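Local coordinates for ancillary protein 2 (Streptococcus pyogenes, PDB 4C0Z), which forms part of the pilus tip, where its N-terminal thioester domain, the part described here, can take part in covalent binding to host-cell surface targets, at residues A126-V129 with T130-I134; T146-A149 with F150-E153. All blocks are in the same frame, centred on the assembly; numbering follows the deposited sequence.

Contact 1: residues A126-V129 with T130-I134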
ATOM      1  N   ALA I 126     -14.557 -11.479   4.648  1.00 48.03           N
ATOM      2  CA  ALA I 126     -15.570 -10.465   4.335  1.00 49.16           C
ATOM      3  C   ALA I 126     -14.984  -9.061   4.520  1.00 48.79           C
ATOM      4  O   ALA I 126     -15.201  -8.196   3.669  1.00 45.00           O
ATOM      5  CB  ALA I 126     -16.824 -10.669   5.184  1.00 52.18           C
ATOM      6  N   ILE I 127     -14.180  -8.864   5.595  1.00 46.36           N
ATOM      7  CA  ILE I 127     -13.466  -7.602   5.857  1.00 45.08           C
ATOM      8  C   ILE I 127     -12.481  -7.347   4.692  1.00 48.10           C
ATOM      9  O   ILE I 127     -12.420  -6.239   4.165  1.00 47.80           O
ATOM     10  CB  ILE I 127     -12.726  -7.623   7.223  1.00 46.06           C
ATOM     11  CG1 ILE I 127     -13.715  -7.570   8.378  1.00 48.07           C
ATOM     12  CG2 ILE I 127     -11.733  -6.457   7.324  1.00 43.88           C
ATOM     13  CD1 ILE I 127     -13.193  -8.112   9.719  1.00 51.83           C
ATOM     14  N   LEU I 128     -11.744  -8.384   4.287  1.00 44.70           N
ATOM     15  CA  LEU I 128     -10.784  -8.318   3.187  1.00 44.20           C
ATOM     16  C   LEU I 128     -11.461  -7.880   1.858  1.00 46.17           C
ATOM     17  O   LEU I 128     -10.923  -7.034   1.165  1.00 44.39           O
ATOM     18  CB  LEU I 128     -10.076  -9.676   3.044  1.00 45.13           C
ATOM     19  CG  LEU I 128      -8.818  -9.681   2.226  1.00 50.64           C
ATOM     20  CD1 LEU I 128      -7.759 -10.525   2.883  1.00 51.08           C
ATOM     21  CD2 LEU I 128      -9.089 -10.213   0.842  1.00 54.91           C
ATOM     22  N   VAL I 129     -12.641  -8.429   1.533  1.00 46.33           N
ATOM     23  CA  VAL I 129     -13.411  -8.057   0.332  1.00 48.89           C
ATOM     24  C   VAL I 129     -13.834  -6.583   0.431  1.00 53.04           C
ATOM     25  O   VAL I 129     -13.604  -5.816  -0.516  1.00 53.79           O
ATOM     26  CB  VAL I 129     -14.629  -8.988   0.088  1.00 56.75           C
ATOM     27  CG1 VAL I 129     -15.542  -8.451  -1.011  1.00 59.16           C
ATOM     28  CG2 VAL I 129     -14.173 -10.391  -0.258  1.00 57.33           C
ATOM     29  N   THR I 130     -14.432  -6.197   1.575  1.00 48.46           N
ATOM     30  CA  THR I 130     -14.892  -4.828   1.836  1.00 48.17           C
ATOM     31  C   THR I 130     -13.738  -3.825   1.692  1.00 48.20           C
ATOM     32  O   THR I 130     -13.884  -2.815   0.996  1.00 49.98           O
ATOM     33  CB  THR I 130     -15.591  -4.736   3.191  1.00 50.19           C
ATOM     34  OG1 THR I 130     -16.541  -5.798   3.293  1.00 56.28           O
ATOM     35  CG2 THR I 130     -16.281  -3.390   3.403  1.00 47.57           C
ATOM     36  N   GLN I 131     -12.592  -4.133   2.317  1.00 39.56           N
ATOM     37  CA  GLN I 131     -11.386  -3.309   2.261  1.00 35.50           C
ATOM     38  C   GLN I 131     -10.902  -3.096   0.824  1.00 37.84           C
ATOM     39  O   GLN I 131     -10.554  -1.970   0.458  1.00 37.03           O
ATOM     40  CB  GLN I 131     -10.281  -3.885   3.159  1.00 33.45           C
ATOM     41  CG  GLN I 131      -8.981  -3.052   3.192  1.00 33.23           C
ATOM     42  CD  GLN I 131      -9.196  -1.700   3.813  1.00 38.62           C
ATOM     43  OE1 GLN I 131      -9.166  -1.561   5.030  1.00 31.14           O
ATOM     44  NE2 GLN I 131      -9.462  -0.679   2.997  1.00 31.28           N
ATOM     45  N   ASN I 132     -10.907  -4.175   0.022  1.00 35.50           N
ATOM     46  CA  ASN I 132     -10.531  -4.133  -1.388  1.00 36.95           C
ATOM     47  C   ASN I 132     -11.483  -3.282  -2.212  1.00 44.31           C
ATOM     48  O   ASN I 132     -11.020  -2.542  -3.069  1.00 45.04           O
ATOM     49  CB  ASN I 132     -10.349  -5.533  -1.955  1.00 40.03           C
ATOM     50  CG  ASN I 132      -8.925  -6.000  -1.750  1.00 59.65           C
ATOM     51  OD1 ASN I 132      -8.098  -5.854  -2.632  1.00 53.87           O
ATOM     52  ND2 ASN I 132      -8.559  -6.439  -0.543  1.00 51.48           N
ATOM     53  N   ALA I 133     -12.790  -3.313  -1.898  1.00 43.60           N
ATOM     54  CA  ALA I 133     -13.792  -2.473  -2.554  1.00 44.92           C
ATOM     55  C   ALA I 133     -13.578  -0.989  -2.152  1.00 45.11           C
ATOM     56  O   ALA I 133     -13.649  -0.104  -3.006  1.00 43.23           O
ATOM     57  CB  ALA I 133     -15.191  -2.941  -2.192  1.00 48.67           C
ATOM     58  N   ILE I 134     -13.254  -0.734  -0.875  1.00 41.33           N
ATOM     59  CA  ILE I 134     -12.926   0.611  -0.373  1.00 40.73           C
ATOM     60  C   ILE I 134     -11.692   1.196  -1.112  1.00 41.89           C
ATOM     61  O   ILE I 134     -11.770   2.315  -1.636  1.00 42.43           O
ATOM     62  CB  ILE I 134     -12.743   0.611   1.181  1.00 41.98           C
ATOM     63  CG1 ILE I 134     -14.120   0.398   1.930  1.00 44.41           C
ATOM     64  CG2 ILE I 134     -12.002   1.870   1.679  1.00 39.11           C
ATOM     65  CD1 ILE I 134     -15.170   1.522   1.772  1.00 54.09           C
TER
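Thr130 meets Ala126 through two bonds to a single carbonyl, one from its backbone and one from its side chain, in the middle of helix 123-138. Its N donates to Ala126 O over 3.0 Å, the ordinary i to i+4 bond of an alpha helix. The hydroxyl adds a second grip: with OG1 placed beside the backbone N (chi1 -48°), it folds back down the helix and donates from OG1 to Ala126 O at 2.8 Å. The two donors reach this oxygen from opposite faces of its carbonyl plane. The same hydroxyl is also hydrogen-bonded to the backbone N of Tyr110, so a buried polar group is satisfied both along its own helix and by a neighbouring loop.

Gln131 continues the ladder with a straight bond from its N to Ile127 O, 2.8 Å long. Its side chain bends through rotation about CB-CG (chi2 65°) and leads away from the preceding turn; NE2 donates instead to the carbonyl of Cys55, one of the two thioester residues, and the side chain lies about 7 Å from the bound spermidine.

Asn132 repeats the double grip with an amide. Leu128 O receives Asn132 N at 3.1 Å and Asn132 ND2 at 3.0 Å, again from opposite faces. The oxygen lies close to the plane of the Asn132 amide, a bond that restricts the rotation of the amide about CB-CG, while the Leu128 and Asn132 side chains lie side by side, pointing the same way, with Leu128 CD2 4.1 Å from Asn132 ND2. Ala133 closes the series with its N on Val129 O.

Around this largely buried part of the helix, Thr130 and Gln131 pack on Tyr54 of strand 51-56, Val129, Asn132 and Ala133 face helix 161-174, and Ile134 lies against helix 98-108.

Contact 2: residues T146-A149 with F150-E153; sequences TSKA and FQQE
Ala149 and Phe150 meet at an N-cap, where the loop that follows helix 123-138 enters helix 151-157. Phe150 holds the capping position itself. Its backbone has a positive phi of 62° (psi 30°), in the left-handed helical region, just before the first helical residue. A phenylalanine side chain has no polar atom with which to cap the helix, and what it brings is packing.

The Ala149 methyl lies over one face of the Phe150 ring, in a CH-pi contact with CB 4.2 Å from the ring centroid. It sits toward the rim, nearest to Phe150 CD2, which is 3.9 Å from Ala149 CB. The ring comes beneath the methyl because CG stands beside the backbone N, anti to the carbonyl carbon, and so swings back along the residue that precedes it. Beyond the contact, the ring is buried against Leu164 and Leu171 of helix 161-174 and against helix 123-138. The Ala149 carbonyl accepts a hydrogen bond from NE of Arg168, a further tie between the loop and helix 161-174.

On the exposed side, Gln151 reaches back over the turn toward Lys148. The two side chains run side by side and point the same way, and the Lys148 chain leads away, extended beyond CG, so that their contact is made near the lysine's base: Lys148 CB lies 3.6 Å from Gln151 NE2. A side-chain-to-backbone bond links residue i+3, in the first turn of the helix, to the carbonyl of residue i in the loop before it. Gln151 NE2 donates to Lys148 O at 3.0 Å, with an N-H...O angle of 145°, approaching in the carbonyl plane on a lone pair of the oxygen.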
ATOM      1  N   THR I 146     -12.526  -9.405 -11.662  1.00 77.66           N
ATOM      2  CA  THR I 146     -12.747  -9.969 -10.332  1.00 76.42           C
ATOM      3  C   THR I 146     -12.590 -11.493 -10.320  1.00 81.48           C
ATOM      4  O   THR I 146     -12.328 -12.056  -9.267  1.00 78.79           O
ATOM      5  CB  THR I 146     -14.095  -9.513  -9.772  1.00 86.98           C
ATOM      6  OG1 THR I 146     -15.121  -9.847 -10.708  1.00 90.80           O
ATOM      7  CG2 THR I 146     -14.124  -8.020  -9.468  1.00 85.53           C
ATOM      8  N   SER I 147     -12.717 -12.155 -11.494  1.00 82.52           N
ATOM      9  CA  SER I 147     -12.543 -13.604 -11.672  1.00 84.12           C
ATOM     10  C   SER I 147     -11.102 -14.017 -11.348  1.00 85.63           C
ATOM     11  O   SER I 147     -10.860 -15.175 -11.003  1.00 86.12           O
ATOM     12  CB  SER I 147     -12.859 -13.999 -13.111  1.00 90.99           C
ATOM     13  OG  SER I 147     -14.143 -13.548 -13.506  1.00103.41           O
ATOM     14  N   LYS I 148     -10.154 -13.060 -11.471  1.00 78.67           N
ATOM     15  CA  LYS I 148      -8.724 -13.228 -11.223  1.00 75.70           C
ATOM     16  C   LYS I 148      -8.279 -12.621  -9.872  1.00 75.52           C
ATOM     17  O   LYS I 148      -7.109 -12.756  -9.508  1.00 74.14           O
ATOM     18  CB  LYS I 148      -7.922 -12.595 -12.373  1.00 78.33           C
ATOM     19  CG  LYS I 148      -8.017 -13.349 -13.690  1.00 95.23           C
ATOM     20  CD  LYS I 148      -7.237 -12.656 -14.795  1.00103.81           C
ATOM     21  CE  LYS I 148      -7.377 -13.391 -16.108  1.00113.76           C
ATOM     22  NZ  LYS I 148      -6.724 -12.660 -17.222  1.00118.05           N
ATOM     23  N   ALA I 149      -9.196 -11.954  -9.134  1.00 69.56           N
ATOM     24  CA  ALA I 149      -8.891 -11.312  -7.850  1.00 65.32           C
ATOM     25  C   ALA I 149      -8.491 -12.298  -6.743  1.00 67.25           C
ATOM     26  O   ALA I 149      -8.832 -13.475  -6.818  1.00 68.79           O
ATOM     27  CB  ALA I 149     -10.061 -10.453  -7.391  1.00 66.32           C
ATOM     28  N   PHE I 150      -7.753 -11.802  -5.720  1.00 59.54           N
ATOM     29  CA  PHE I 150      -7.301 -12.526  -4.528  1.00 57.51           C
ATOM     30  C   PHE I 150      -6.357 -13.715  -4.819  1.00 63.82           C
ATOM     31  O   PHE I 150      -6.314 -14.662  -4.031  1.00 64.33           O
ATOM     32  CB  PHE I 150      -8.489 -12.958  -3.647  1.00 60.05           C
ATOM     33  CG  PHE I 150      -9.516 -11.877  -3.406  1.00 61.55           C
ATOM     34  CD1 PHE I 150      -9.185 -10.716  -2.708  1.00 61.95           C
ATOM     35  CD2 PHE I 150     -10.810 -12.009  -3.887  1.00 66.38           C
ATOM     36  CE1 PHE I 150     -10.131  -9.705  -2.506  1.00 63.65           C
ATOM     37  CE2 PHE I 150     -11.761 -11.002  -3.674  1.00 69.75           C
ATOM     38  CZ  PHE I 150     -11.420  -9.864  -2.970  1.00 65.72           C
ATOM     39  N   GLN I 151      -5.557 -13.635  -5.907  1.00 60.74           N
ATOM     40  CA  GLN I 151      -4.598 -14.683  -6.247  1.00 61.11           C
ATOM     41  C   GLN I 151      -3.492 -14.823  -5.186  1.00 62.26           C
ATOM     42  O   GLN I 151      -3.170 -15.949  -4.790  1.00 63.67           O
ATOM     43  CB  GLN I 151      -4.028 -14.483  -7.650  1.00 63.30           C
ATOM     44  CG  GLN I 151      -4.882 -15.148  -8.730  1.00 84.01           C
ATOM     45  CD  GLN I 151      -4.292 -14.981 -10.110  1.00103.46           C
ATOM     46  OE1 GLN I 151      -3.147 -15.376 -10.388  1.00 97.75           O
ATOM     47  NE2 GLN I 151      -5.071 -14.410 -11.017  1.00 99.73           N
ATOM     48  N   GLN I 152      -2.948 -13.692  -4.696  1.00 53.98           N
ATOM     49  CA  GLN I 152      -1.918 -13.696  -3.645  1.00 50.90           C
ATOM     50  C   GLN I 152      -2.511 -14.155  -2.312  1.00 51.96           C
ATOM     51  O   GLN I 152      -1.904 -14.984  -1.631  1.00 51.56           O
ATOM     52  CB  GLN I 152      -1.226 -12.320  -3.499  1.00 49.98           C
ATOM     53  CG  GLN I 152      -0.294 -11.944  -4.659  1.00 61.35           C
ATOM     54  CD  GLN I 152       0.864 -12.892  -4.893  1.00 67.78           C
ATOM     55  OE1 GLN I 152       1.645 -13.213  -3.993  1.00 62.62           O
ATOM     56  NE2 GLN I 152       1.009 -13.326  -6.131  1.00 54.75           N
ATOM     57  N   GLU I 153      -3.716 -13.658  -1.978  1.00 47.30           N
ATOM     58  CA  GLU I 153      -4.471 -14.027  -0.770  1.00 46.73           C
ATOM     59  C   GLU I 153      -4.805 -15.526  -0.769  1.00 50.95           C
ATOM     60  O   GLU I 153      -4.774 -16.150   0.289  1.00 49.13           O
ATOM     61  CB  GLU I 153      -5.761 -13.198  -0.655  1.00 48.35           C
ATOM     62  CG  GLU I 153      -5.543 -11.730  -0.318  1.00 56.06           C
ATOM     63  CD  GLU I 153      -5.303 -10.770  -1.475  1.00 79.67           C
ATOM     64  OE1 GLU I 153      -4.987 -11.231  -2.598  1.00 77.05           O
ATOM     65  OE2 GLU I 153      -5.408  -9.542  -1.245  1.00 65.17           O
TER

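Followed from the N terminus, the two contacts come in series: contact 1 is complete within helix 123-138 before the chain runs on through a loop to contact 2, at the start of helix 151-157. Each joins adjoining segments, so neither encloses a long loop, and they neither nest nor cross. Their centres are about 13 Å apart, yet they touch in space. The Phe150 ring lies against the earlier helix, with CE1 3.5 Å from Leu128 CD2 and CZ 3.9 Å from Val129 CG2, while Glu153 CG also packs on Leu128 CD2. Helix 161-174 adjoins both, and contact 1 also touches the barrel strand 51-56, close to the thioester.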